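Local coordinates for protein Epf (Streptococcus pyogenes, PDB 4ES8) that is a cell-surface adhesin that binds to cells through an N-terminal domain containing a carbohydrate-binding module, at residues 84-88 and 99-103; 115-121 and 170-176; 226-230 and 279-285; 252-256 and 286-291. One frame throughout, in Å; residues are numbered along the deposited sequence. Where two conformers were deposited one is given.

In the fold
Contact 1 comes first from the N terminus: the seven-residue connection 90-96 carries the chain from strand 84-89 to strand 97-105 in the facing sheet of a β-sandwich. Contact 2 opens after contact 1 has closed and pairs strands 113-123 and 172-180, in the same sheet as strand 84-89, around a 48-residue excursion. Contacts 3 and 4 lie in the smaller C-terminal domain, their centres about 47 to 60 Å from those of contacts 1 and 2. Contact 3 sets the loop before strand 231-237 on helix 279-284; contact 4 joins the end of strand 248-253 to the turn before strand 290-297. Their segments alternate, so they cross, touching at Leu285 with Leu291 and at Val227 with Lys286 and Asn287.

Contact 1: 84-88 and 99-103; sequences SIAAR and VAFKV. With ACT (acetate ion), chain E.
Phe101 reaches from strand 97-105 toward Ile85 on strand 84-89, and its side chain can be followed outward across the gap. At its root, Phe101 CB lies 3.7 Å from Ile85 CD1. One bond further, Phe101 CG is 3.6 Å from that same methyl, while Ile85 CG1 sits almost over the middle of the ring, 3.8 Å from the Phe101 centroid and 11° off the ring normal: a CH-pi contact on one face. Ile85 can do this because its CG1 branch is anti to the backbone N (chi1 -167°); the two side chains come from facing strands and overlap alongside, each running toward the other's backbone. The backbones are nearly antiparallel, yet no hydrogen bond joins them, because they belong to the two sheets of a β-sandwich, the scaffold of many carbohydrate-binding modules, packed face to face. At the far end of the ring, Phe101 CZ comes obliquely to within 3.3 Å of Ala86 O and 3.9 Å of Ala87 CB, with the backbone N of Ala87 level with the ring at its edge. Val99 CG1 meets Ala87 CB at 4.1 Å on one flank, and Val103 touches Ile85 CD1 on the other. Arg88 CB points away from this core; its NH1 donates to OXT of an acetate, probably from the crystallisation liquor, which Lys90 also binds, and its NE forms a salt bridge with Asp203.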
loop_
_atom_site.group_PDB
_atom_site.type_symbol
_atom_site.label_atom_id
_atom_site.label_comp_id
_atom_site.label_asym_id
_atom_site.label_seq_id
_atom_site.Cartn_x
_atom_site.Cartn_y
_atom_site.Cartn_z
ATOM N N SER A 84 -16.751 -5.126 -8.829
ATOM C CA SER A 84 -16.202 -4.548 -10.058
ATOM C C SER A 84 -16.495 -3.084 -10.241
ATOM O O SER A 84 -17.392 -2.521 -9.589
ATOM C CB SER A 84 -16.783 -5.288 -11.268
ATOM O OG SER A 84 -18.176 -5.051 -11.416
ATOM N N ILE A 85 -15.752 -2.460 -11.159
ATOM C CA ILE A 85 -15.930 -1.049 -11.469
ATOM C C ILE A 85 -15.659 -0.900 -12.963
ATOM O O ILE A 85 -14.738 -1.541 -13.488
ATOM C CB ILE A 85 -15.032 -0.181 -10.554
ATOM C CG1 ILE A 85 -15.421 1.285 -10.624
ATOM C CG2 ILE A 85 -13.506 -0.402 -10.791
ATOM C CD1 ILE A 85 -14.824 2.073 -9.465
ATOM N N ALA A 86 -16.534 -0.173 -13.666
ATOM C CA ALA A 86 -16.451 -0.127 -15.120
ATOM C C ALA A 86 -16.836 1.214 -15.699
ATOM O O ALA A 86 -17.627 1.952 -15.092
ATOM C CB ALA A 86 -17.386 -1.195 -15.702
ATOM N N ALA A 87 -16.288 1.496 -16.901
ATOM C CA ALA A 87 -16.617 2.697 -17.669
ATOM C C ALA A 87 -17.133 2.311 -19.034
ATOM O O ALA A 87 -16.703 1.290 -19.599
ATOM C CB ALA A 87 -15.391 3.589 -17.824
ATOM N N ARG A 88 -18.041 3.133 -19.563
ATOM C CA ARG A 88 -18.617 2.975 -20.895
ATOM C C ARG A 88 -18.465 4.294 -21.606
ATOM O O ARG A 88 -18.867 5.329 -21.057
ATOM C CB ARG A 88 -20.094 2.561 -20.829
ATOM C CG ARG A 88 -20.820 2.709 -22.172
ATOM C CD ARG A 88 -22.199 2.069 -22.154
ATOM N NE ARG A 88 -22.091 0.625 -22.042
ATOM C CZ ARG A 88 -23.115 -0.178 -21.779
ATOM N NH1 ARG A 88 -24.350 0.316 -21.683
ATOM N NH2 ARG A 88 -22.925 -1.481 -21.653
ATOM N N VAL A 99 -11.725 8.522 -18.572
ATOM C CA VAL A 99 -12.416 8.313 -17.288
ATOM C C VAL A 99 -11.426 7.596 -16.361
ATOM O O VAL A 99 -10.752 6.653 -16.789
ATOM C CB VAL A 99 -13.727 7.500 -17.450
ATOM C CG1 VAL A 99 -14.312 7.105 -16.094
ATOM C CG2 VAL A 99 -14.749 8.275 -18.275
ATOM N N ALA A 100 -11.352 8.014 -15.094
ATOM C CA ALA A 100 -10.490 7.346 -14.125
ATOM C C ALA A 100 -11.274 7.065 -12.877
ATOM O O ALA A 100 -12.098 7.894 -12.461
ATOM C CB ALA A 100 -9.283 8.199 -13.795
ATOM N N PHE A 101 -10.976 5.931 -12.249
ATOM C CA PHE A 101 -11.534 5.591 -10.949
ATOM C C PHE A 101 -10.448 5.577 -9.886
ATOM O O PHE A 101 -9.295 5.242 -10.173
ATOM C CB PHE A 101 -12.190 4.203 -10.992
ATOM C CG PHE A 101 -13.270 4.114 -12.045
ATOM C CD1 PHE A 101 -14.416 4.894 -11.956
ATOM C CD2 PHE A 101 -13.153 3.225 -13.110
ATOM C CE1 PHE A 101 -15.406 4.824 -12.937
ATOM C CE2 PHE A 101 -14.144 3.150 -14.080
ATOM C CZ PHE A 101 -15.279 3.933 -13.980
ATOM N N LYS A 102 -10.811 5.897 -8.642
ATOM C CA LYS A 102 -9.902 5.719 -7.525
ATOM C C LYS A 102 -10.538 4.731 -6.582
ATOM O O LYS A 102 -11.651 4.972 -6.082
ATOM C CB LYS A 102 -9.582 7.049 -6.803
ATOM C CG LYS A 102 -8.504 7.848 -7.516
ATOM C CD LYS A 102 -8.091 9.076 -6.681
ATOM C CE LYS A 102 -6.754 9.597 -7.113
ATOM N NZ LYS A 102 -6.250 10.663 -6.174
ATOM N N VAL A 103 -9.866 3.606 -6.363
ATOM C CA VAL A 103 -10.319 2.605 -5.387
ATOM C C VAL A 103 -9.403 2.740 -4.190
ATOM O O VAL A 103 -8.172 2.587 -4.290
ATOM C CB VAL A 103 -10.344 1.190 -5.962
ATOM C CG1 VAL A 103 -10.802 0.215 -4.879
ATOM C CG2 VAL A 103 -11.299 1.119 -7.148
HETATM C C ACT E . -26.581 3.295 -21.549
HETATM O O ACT E . -27.387 4.194 -21.874
HETATM O OXT ACT E . -25.673 2.929 -22.332
HETATM C CH3 ACT E . -26.839 2.567 -20.238
#

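Contact 2: 115-121 and 170-176; sequences KITFEQG and EQGDKTI
Ile116 and Ile176 exchange a pair of backbone hydrogen bonds, the shorter running 2.7 Å from Ile116 N to Ile176 O. Two more such pairs follow, between Phe118 and Lys174 and between Gln120 and Gly172, the longest being Phe118 N to Lys174 O at 3.2 Å. The non-hydrogen-bonded pairs between them, Thr117 with Thr175 and Glu119 with Asp173, turn their side chains to the other face. There the Glu119 and Asp173 side chains run alongside each other, carboxylate planes 80° apart. A water donating to both Glu119 OE1 and Asp173 OD1, at 2.7 Å each, bridges the like charges, and Asn208 holds OE2 of Glu119. On the Phe118 face, Lys174 NZ donates to Glu170 O at 2.8 Å and forms a salt bridge with Glu162, while Gln120 bonds through OE1 to Tyr131 and through NE2 to Gly121 O. These are neighbouring antiparallel strands of one sheet of the β-sandwich, with strand 202-213 on the other side of strand 113-123; the face bearing Phe118 looks inward, where Tyr131 meets the phenyl ring edge-to-face and Leu188 and Leu190 pack on it. The Lys174 chain runs across that face, bending at chi2 and passing CE within 3.6 Å of Gln120 CB. The phenylalanine has CG tucked between its backbone N and carbonyl carbon (chi1 60°), which turns the ring over toward this lysine. Lys174 CB lies above the Phe118 ring, 3.9 Å from the centroid and offset toward the rim, and Ile176 CD1 meets the ring edge in plane, 3.7 Å from Phe118 CE1.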
loop_
_atom_site.group_PDB
_atom_site.type_symbol
_atom_site.label_atom_id
_atom_site.label_comp_id
_atom_site.label_asym_id
_atom_site.label_seq_id
_atom_site.Cartn_x
_atom_site.Cartn_y
_atom_site.Cartn_z
ATOM N N LYS A 115 1.543 -4.842 -2.210
ATOM C CA LYS A 115 1.265 -5.607 -3.422
ATOM C C LYS A 115 -0.219 -5.536 -3.716
ATOM O O LYS A 115 -1.014 -6.054 -2.927
ATOM C CB LYS A 115 1.713 -7.073 -3.266
ATOM C CG LYS A 115 1.344 -7.971 -4.456
ATOM C CD LYS A 115 1.528 -9.460 -4.131
ATOM C CE LYS A 115 1.337 -10.323 -5.363
ATOM N NZ LYS A 115 1.524 -11.772 -5.073
ATOM N N ILE A 116 -0.580 -4.899 -4.824
ATOM C CA ILE A 116 -1.961 -4.804 -5.289
ATOM C C ILE A 116 -2.164 -5.872 -6.342
ATOM O O ILE A 116 -1.302 -6.058 -7.221
ATOM C CB ILE A 116 -2.233 -3.405 -5.892
ATOM C CG1 ILE A 116 -2.231 -2.294 -4.852
ATOM C CG2 ILE A 116 -3.526 -3.390 -6.734
ATOM C CD1 ILE A 116 -2.272 -0.868 -5.495
ATOM N N THR A 117 -3.320 -6.560 -6.290
ATOM C CA THR A 117 -3.683 -7.526 -7.321
ATOM C C THR A 117 -5.103 -7.240 -7.732
ATOM O O THR A 117 -5.910 -6.805 -6.914
ATOM C CB THR A 117 -3.514 -8.974 -6.841
ATOM O OG1 THR A 117 -4.270 -9.189 -5.645
ATOM C CG2 THR A 117 -2.045 -9.339 -6.592
ATOM N N PHE A 118 -5.420 -7.465 -9.007
ATOM C CA PHE A 118 -6.789 -7.310 -9.499
ATOM C C PHE A 118 -6.897 -7.996 -10.817
ATOM O O PHE A 118 -5.882 -8.435 -11.356
ATOM C CB PHE A 118 -7.219 -5.827 -9.615
ATOM C CG PHE A 118 -6.368 -4.983 -10.542
ATOM C CD1 PHE A 118 -5.163 -4.452 -10.112
ATOM C CD2 PHE A 118 -6.775 -4.730 -11.849
ATOM C CE1 PHE A 118 -4.377 -3.673 -10.978
ATOM C CE2 PHE A 118 -5.975 -3.979 -12.722
ATOM C CZ PHE A 118 -4.786 -3.446 -12.280
ATOM N N GLU A 119 -8.117 -8.067 -11.349
ATOM C CA GLU A 119 -8.303 -8.633 -12.673
ATOM C C GLU A 119 -8.634 -7.521 -13.639
ATOM O O GLU A 119 -9.560 -6.742 -13.387
ATOM C CB GLU A 119 -9.445 -9.667 -12.677
ATOM C CG GLU A 119 -9.183 -10.860 -11.776
ATOM C CD GLU A 119 -10.283 -11.893 -11.862
ATOM O OE1 GLU A 119 -10.524 -12.422 -12.972
ATOM O OE2 GLU A 119 -10.870 -12.210 -10.805
ATOM N N GLN A 120 -7.907 -7.456 -14.740
ATOM C CA GLN A 120 -8.259 -6.579 -15.840
ATOM C C GLN A 120 -9.310 -7.337 -16.628
ATOM O O GLN A 120 -8.996 -8.392 -17.217
ATOM C CB GLN A 120 -7.037 -6.235 -16.704
ATOM C CG GLN A 120 -7.391 -5.499 -17.993
ATOM C CD GLN A 120 -8.003 -4.166 -17.641
ATOM O OE1 GLN A 120 -7.346 -3.316 -17.040
ATOM N NE2 GLN A 120 -9.308 -4.018 -17.913
ATOM N N GLY A 121 -10.549 -6.869 -16.562
ATOM C CA GLY A 121 -11.654 -7.449 -17.320
ATOM C C GLY A 121 -11.637 -6.921 -18.746
ATOM O O GLY A 121 -10.607 -6.421 -19.240
ATOM N N GLU A 170 -3.190 -6.995 -22.096
ATOM C CA GLU A 170 -3.863 -8.286 -22.027
ATOM C C GLU A 170 -4.909 -8.234 -20.918
ATOM O O GLU A 170 -4.714 -7.550 -19.898
ATOM C CB GLU A 170 -2.889 -9.423 -21.674
ATOM C CG GLU A 170 -1.732 -9.691 -22.591
ATOM C CD GLU A 170 -1.001 -10.915 -22.063
ATOM O OE1 GLU A 170 -0.828 -11.873 -22.849
ATOM O OE2 GLU A 170 -0.724 -10.972 -20.842
ATOM N N GLN A 171 -5.973 -8.987 -21.077
ATOM C CA GLN A 171 -6.953 -9.157 -20.009
ATOM C C GLN A 171 -6.482 -10.301 -19.122
ATOM O O GLN A 171 -5.943 -11.285 -19.623
ATOM C CB GLN A 171 -8.338 -9.454 -20.589
ATOM C CG GLN A 171 -8.843 -8.280 -21.436
ATOM C CD GLN A 171 -10.171 -8.476 -22.136
ATOM O OE1 GLN A 171 -10.467 -7.748 -23.096
ATOM N NE2 GLN A 171 -11.003 -9.434 -21.689
ATOM N N GLY A 172 -6.675 -10.165 -17.830
ATOM C CA GLY A 172 -6.253 -11.186 -16.885
ATOM C C GLY A 172 -5.751 -10.588 -15.593
ATOM O O GLY A 172 -5.950 -9.400 -15.323
ATOM N N ASP A 173 -5.115 -11.426 -14.779
ATOM C CA ASP A 173 -4.617 -11.010 -13.477
ATOM C C ASP A 173 -3.469 -10.022 -13.608
ATOM O O ASP A 173 -2.534 -10.238 -14.396
ATOM C CB ASP A 173 -4.144 -12.235 -12.681
ATOM C CG ASP A 173 -5.229 -13.227 -12.290
ATOM O OD1 ASP A 173 -6.431 -12.917 -12.503
ATOM O OD2 ASP A 173 -4.881 -14.311 -11.750
ATOM N N LYS A 174 -3.513 -8.971 -12.787
ATOM C CA LYS A 174 -2.457 -7.973 -12.725
ATOM C C LYS A 174 -1.868 -7.903 -11.326
ATOM O O LYS A 174 -2.583 -8.122 -10.329
ATOM C CB LYS A 174 -3.029 -6.589 -13.092
ATOM C CG LYS A 174 -3.672 -6.515 -14.486
ATOM C CD LYS A 174 -2.703 -6.870 -15.640
ATOM C CE LYS A 174 -3.467 -6.847 -16.939
ATOM N NZ LYS A 174 -2.637 -7.410 -18.050
ATOM N N THR A 175 -0.591 -7.538 -11.247
ATOM C CA THR A 175 0.106 -7.342 -9.977
ATOM C C THR A 175 0.863 -6.045 -10.052
ATOM O O THR A 175 1.597 -5.821 -11.024
ATOM C CB THR A 175 1.064 -8.511 -9.675
ATOM O OG1 THR A 175 0.360 -9.758 -9.669
ATOM C CG2 THR A 175 1.819 -8.318 -8.341
ATOM N N ILE A 176 0.692 -5.177 -9.027
ATOM C CA ILE A 176 1.390 -3.894 -8.948
ATOM C C ILE A 176 2.007 -3.784 -7.585
ATOM O O ILE A 176 1.302 -3.980 -6.596
ATOM C CB ILE A 176 0.465 -2.687 -9.231
ATOM C CG1 ILE A 176 -0.194 -2.802 -10.628
ATOM C CG2 ILE A 176 1.237 -1.348 -9.068
ATOM C CD1 ILE A 176 -1.263 -1.734 -10.947
HETATM O O HOH W 1 0.271 -11.987 -8.215
HETATM O O HOH W 2 -8.280 -12.676 -14.481
#

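Contact 3: 226-230 and 279-285; sequences YVGNK and EDQAKSL
Glu279, the first residue of the short helix, meets Lys230 in a salt bridge, with Lys230 NZ 2.9 Å from Glu279 OE1; the hydrogen bond within it is weak. Both chains curl to make it: the lysine bends at chi3 and chi4, bringing NZ back over the carboxylate, and the glutamate bends at chi2. As a result the aliphatic part joins in too, and Lys230 CD comes within 3.4 Å of Glu279 OE1. Gln281 faces elsewhere, binding Leu260 and Gln261 and so tying the helix to strand 259-264. One turn after Glu279, Ala282 carries the middle of the contact. Its CB points at the loop, and Ala282 CB rests 3.6 Å from Asn229 O and 3.9 Å from Lys230 CG. This is a helix of the C-terminal domain, probably the fibronectin-like one, packing against the type II turn Tyr226 to Asn229, which leads into strand 231-237. Gly228 takes the positive-phi position of that turn (phi 70°), and Gly228 N donates to Ala282 O at 2.9 Å; the bond is bent, 136° at the hydrogen, with the donor well above the carbonyl plane. Just past the helix, Leu285 points back in: Leu285 CD1 lies against Tyr226 O at 3.6 Å, while Leu285 O is approached by Val227 CG1 at 3.4 Å.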
loop_
_atom_site.group_PDB
_atom_site.type_symbol
_atom_site.label_atom_id
_atom_site.label_comp_id
_atom_site.label_asym_id
_atom_site.label_seq_id
_atom_site.Cartn_x
_atom_site.Cartn_y
_atom_site.Cartn_z
ATOM N N TYR A 226 25.329 -6.204 28.161
ATOM C CA TYR A 226 26.387 -6.427 29.147
ATOM C C TYR A 226 25.825 -7.172 30.342
ATOM O O TYR A 226 24.683 -6.934 30.743
ATOM C CB TYR A 226 27.021 -5.085 29.590
ATOM C CG TYR A 226 27.515 -4.206 28.456
ATOM C CD1 TYR A 226 28.437 -4.682 27.528
ATOM C CD2 TYR A 226 27.111 -2.878 28.351
ATOM C CE1 TYR A 226 28.911 -3.872 26.497
ATOM C CE2 TYR A 226 27.597 -2.050 27.338
ATOM C CZ TYR A 226 28.501 -2.550 26.417
ATOM O OH TYR A 226 28.963 -1.744 25.406
ATOM N N VAL A 227 26.629 -8.087 30.923
ATOM C CA VAL A 227 26.231 -8.861 32.117
ATOM C C VAL A 227 25.755 -7.908 33.248
ATOM O O VAL A 227 26.356 -6.854 33.448
ATOM C CB VAL A 227 27.389 -9.776 32.606
ATOM C CG1 VAL A 227 27.538 -10.996 31.709
ATOM C CG2 VAL A 227 28.716 -9.014 32.686
ATOM N N GLY A 228 24.646 -8.252 33.900
ATOM C CA GLY A 228 24.064 -7.463 34.985
ATOM C C GLY A 228 23.422 -6.136 34.610
ATOM O O GLY A 228 22.959 -5.408 35.497
ATOM N N ASN A 229 23.354 -5.822 33.293
ATOM C CA ASN A 229 22.783 -4.581 32.777
ATOM C C ASN A 229 21.417 -4.853 32.127
ATOM O O ASN A 229 21.305 -5.710 31.243
ATOM C CB ASN A 229 23.754 -3.930 31.794
ATOM C CG ASN A 229 23.441 -2.481 31.457
ATOM O OD1 ASN A 229 22.286 -2.087 31.277
ATOM N ND2 ASN A 229 24.475 -1.664 31.332
ATOM N N LYS A 230 20.375 -4.146 32.593
ATOM C CA LYS A 230 19.002 -4.312 32.102
ATOM C C LYS A 230 18.793 -3.752 30.695
ATOM O O LYS A 230 17.867 -4.195 30.002
ATOM C CB LYS A 230 18.004 -3.609 33.044
ATOM C CG LYS A 230 17.868 -4.260 34.426
ATOM C CD LYS A 230 16.907 -3.501 35.362
ATOM C CE LYS A 230 17.424 -2.163 35.851
ATOM N NZ LYS A 230 18.603 -2.300 36.750
ATOM N N GLU A 279 15.267 -7.437 36.296
ATOM C CA GLU A 279 16.501 -7.467 37.091
ATOM C C GLU A 279 17.108 -8.877 37.107
ATOM O O GLU A 279 18.318 -9.002 36.929
ATOM C CB GLU A 279 16.258 -6.951 38.523
ATOM C CG GLU A 279 16.193 -5.433 38.597
ATOM C CD GLU A 279 17.512 -4.726 38.852
ATOM O OE1 GLU A 279 18.472 -4.932 38.073
ATOM O OE2 GLU A 279 17.574 -3.934 39.821
ATOM N N ASP A 280 16.261 -9.922 37.264
ATOM C CA ASP A 280 16.659 -11.330 37.269
ATOM C C ASP A 280 17.260 -11.730 35.920
ATOM O O ASP A 280 18.306 -12.381 35.885
ATOM C CB ASP A 280 15.465 -12.237 37.603
ATOM C CG ASP A 280 14.881 -12.046 39.000
ATOM O OD1 ASP A 280 15.587 -11.486 39.873
ATOM O OD2 ASP A 280 13.714 -12.447 39.216
ATOM N N GLN A 281 16.616 -11.307 34.807
ATOM C CA GLN A 281 17.128 -11.598 33.465
ATOM C C GLN A 281 18.522 -11.006 33.263
ATOM O O GLN A 281 19.413 -11.728 32.802
ATOM C CB GLN A 281 16.171 -11.065 32.388
ATOM C CG GLN A 281 14.912 -11.899 32.254
ATOM C CD GLN A 281 13.931 -11.251 31.301
ATOM O OE1 GLN A 281 14.052 -10.069 30.954
ATOM N NE2 GLN A 281 12.947 -12.005 30.870
ATOM N N ALA A 282 18.735 -9.717 33.643
ATOM C CA ALA A 282 20.031 -9.036 33.508
ATOM C C ALA A 282 21.111 -9.729 34.346
ATOM O O ALA A 282 22.231 -9.927 33.878
ATOM C CB ALA A 282 19.908 -7.579 33.930
ATOM N N LYS A 283 20.758 -10.092 35.587
ATOM C CA LYS A 283 21.672 -10.779 36.498
ATOM C C LYS A 283 22.053 -12.160 35.952
ATOM O O LYS A 283 23.170 -12.617 36.207
ATOM C CB LYS A 283 21.004 -10.909 37.873
ATOM C CG LYS A 283 21.918 -11.399 38.978
ATOM C CD LYS A 283 21.099 -11.746 40.212
ATOM C CE LYS A 283 21.951 -12.238 41.347
ATOM N NZ LYS A 283 23.027 -11.277 41.701
ATOM N N SER A 284 21.126 -12.815 35.199
ATOM C CA SER A 284 21.308 -14.159 34.636
ATOM C C SER A 284 22.157 -14.193 33.347
ATOM O O SER A 284 22.605 -15.279 32.975
ATOM C CB SER A 284 19.958 -14.813 34.367
ATOM O OG SER A 284 19.247 -15.038 35.575
ATOM N N LEU A 285 22.389 -13.040 32.668
ATOM C CA LEU A 285 23.222 -13.032 31.451
ATOM C C LEU A 285 24.623 -13.540 31.744
ATOM O O LEU A 285 25.195 -13.195 32.786
ATOM C CB LEU A 285 23.335 -11.622 30.844
ATOM C CG LEU A 285 22.049 -10.972 30.322
ATOM C CD1 LEU A 285 22.324 -9.532 29.949
ATOM C CD2 LEU A 285 21.477 -11.747 29.112
#

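Contact 4: 252-256 and 286-291; sequences LFNSR and KNKEKL
Glu289 OE2 is gripped by two donors from one residue, Ser255 N and Ser255 OG, each 2.8 Å away. They reach it from opposite faces of the carboxylate plane: the N-H on the anti side, somewhat out of the plane, with a straight bond (166°), the hydroxyl from above. In the C-terminal, probably fibronectin-like, domain this fastens the loop leaving strand 248-253 to the type II turn, Lys286 to Glu289, that leads into its partner strand 290-297. The other carboxylate oxygen, Glu289 OE1, accepts from Lys286 N at 3.0 Å, across the turn. Because Glu289 swings CG to the side remote from its own N (chi1 -173°) and is extended beyond, its buried carboxylate can link both loops and is fixed by three bonds. Asn254 CB packs at 3.3 Å from Glu289 OE2, while the Asn254 amide ND2 is held by Glu258. At the exposed rim, the like charges of Arg256 NE and Lys286 NZ approach to 4.0 Å. Leu291 packs against the loop, with Leu291 CD2 against Asn254 CA at 3.7 Å and Leu291 CB 4.1 Å from Leu252 CD1.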
loop_
_atom_site.group_PDB
_atom_site.type_symbol
_atom_site.label_atom_id
_atom_site.label_comp_id
_atom_site.label_asym_id
_atom_site.label_seq_id
_atom_site.Cartn_x
_atom_site.Cartn_y
_atom_site.Cartn_z
ATOM N N LEU A 252 13.678 -11.120 21.755
ATOM C CA LEU A 252 15.054 -11.354 22.238
ATOM C C LEU A 252 15.058 -12.576 23.123
ATOM O O LEU A 252 14.229 -12.666 24.027
ATOM C CB LEU A 252 15.535 -10.126 23.020
ATOM C CG LEU A 252 16.908 -10.239 23.692
ATOM C CD1 LEU A 252 18.021 -10.247 22.643
ATOM C CD2 LEU A 252 17.135 -9.049 24.648
ATOM N N PHE A 253 15.970 -13.520 22.856
ATOM C CA PHE A 253 16.040 -14.783 23.616
ATOM C C PHE A 253 17.419 -14.996 24.163
ATOM O O PHE A 253 18.392 -14.531 23.563
ATOM C CB PHE A 253 15.745 -15.977 22.693
ATOM C CG PHE A 253 14.451 -15.955 21.925
ATOM C CD1 PHE A 253 14.331 -15.205 20.754
ATOM C CD2 PHE A 253 13.388 -16.765 22.307
ATOM C CE1 PHE A 253 13.143 -15.213 20.025
ATOM C CE2 PHE A 253 12.200 -16.783 21.572
ATOM C CZ PHE A 253 12.083 -16.000 20.443
ATOM N N ASN A 254 17.527 -15.765 25.254
ATOM C CA ASN A 254 18.856 -16.104 25.769
ATOM C C ASN A 254 19.399 -17.323 25.001
ATOM O O ASN A 254 18.711 -17.854 24.120
ATOM C CB ASN A 254 18.843 -16.331 27.295
ATOM C CG ASN A 254 18.036 -17.520 27.767
ATOM O OD1 ASN A 254 17.680 -18.419 27.007
ATOM N ND2 ASN A 254 17.745 -17.559 29.067
ATOM N N SER A 255 20.619 -17.782 25.338
ATOM C CA SER A 255 21.238 -18.905 24.589
ATOM C C SER A 255 20.499 -20.235 24.773
ATOM O O SER A 255 20.693 -21.143 23.963
ATOM C CB SER A 255 22.705 -19.064 24.970
ATOM O OG SER A 255 22.820 -19.360 26.355
ATOM N N ARG A 256 19.650 -20.346 25.806
ATOM C CA ARG A 256 18.842 -21.553 26.036
ATOM C C ARG A 256 17.523 -21.497 25.229
ATOM O O ARG A 256 16.688 -22.402 25.344
ATOM C CB ARG A 256 18.543 -21.723 27.521
ATOM C CG ARG A 256 19.801 -22.038 28.320
ATOM C CD ARG A 256 19.517 -22.119 29.800
ATOM N NE ARG A 256 20.694 -22.600 30.520
ATOM C CZ ARG A 256 20.714 -22.839 31.824
ATOM N NH1 ARG A 256 19.629 -22.623 32.562
ATOM N NH2 ARG A 256 21.813 -23.303 32.402
ATOM N N LYS A 286 25.164 -14.376 30.848
ATOM C CA LYS A 286 26.502 -14.918 31.011
ATOM C C LYS A 286 27.491 -14.238 30.078
ATOM O O LYS A 286 27.128 -13.790 28.990
ATOM C CB LYS A 286 26.509 -16.438 30.789
ATOM C CG LYS A 286 25.854 -17.180 31.943
ATOM C CD LYS A 286 25.522 -18.638 31.604
ATOM C CE LYS A 286 24.420 -18.783 30.580
ATOM N NZ LYS A 286 23.941 -20.189 30.498
ATOM N N ASN A 287 28.760 -14.160 30.503
ATOM C CA ASN A 287 29.796 -13.571 29.668
ATOM C C ASN A 287 29.896 -14.336 28.339
ATOM O O ASN A 287 29.826 -15.572 28.328
ATOM C CB ASN A 287 31.146 -13.566 30.393
ATOM C CG ASN A 287 32.268 -12.934 29.606
ATOM O OD1 ASN A 287 32.089 -11.944 28.883
ATOM N ND2 ASN A 287 33.448 -13.520 29.704
ATOM N N LYS A 288 29.931 -13.597 27.212
ATOM C CA LYS A 288 30.032 -14.171 25.858
ATOM C C LYS A 288 28.776 -14.999 25.447
ATOM O O LYS A 288 28.807 -15.660 24.411
ATOM C CB LYS A 288 31.312 -15.019 25.701
ATOM C CG LYS A 288 32.580 -14.171 25.827
ATOM C CD LYS A 288 33.841 -14.987 25.577
ATOM C CE LYS A 288 35.096 -14.144 25.674
ATOM N NZ LYS A 288 35.193 -13.139 24.575
ATOM N N GLU A 289 27.672 -14.921 26.227
ATOM C CA GLU A 289 26.429 -15.637 25.899
ATOM C C GLU A 289 25.882 -15.191 24.546
ATOM O O GLU A 289 25.822 -13.990 24.298
ATOM C CB GLU A 289 25.351 -15.402 26.963
ATOM C CG GLU A 289 24.130 -16.264 26.728
ATOM C CD GLU A 289 23.082 -16.290 27.819
ATOM O OE1 GLU A 289 23.253 -15.613 28.861
ATOM O OE2 GLU A 289 22.088 -17.025 27.634
ATOM N N LYS A 290 25.494 -16.156 23.693
ATOM C CA LYS A 290 24.925 -15.858 22.390
ATOM C C LYS A 290 23.430 -15.647 22.531
ATOM O O LYS A 290 22.667 -16.601 22.674
ATOM C CB LYS A 290 25.208 -16.989 21.384
ATOM C CG LYS A 290 26.643 -17.028 20.884
ATOM C CD LYS A 290 26.877 -18.222 19.941
ATOM C CE LYS A 290 26.317 -18.024 18.547
ATOM N NZ LYS A 290 26.428 -19.263 17.729
ATOM N N LEU A 291 23.005 -14.393 22.489
ATOM C CA LEU A 291 21.583 -14.079 22.523
ATOM C C LEU A 291 21.035 -14.167 21.111
ATOM O O LEU A 291 21.781 -13.966 20.151
ATOM C CB LEU A 291 21.326 -12.679 23.100
ATOM C CG LEU A 291 21.934 -12.390 24.494
ATOM C CD1 LEU A 291 21.635 -10.963 24.930
ATOM C CD2 LEU A 291 21.405 -13.378 25.563
#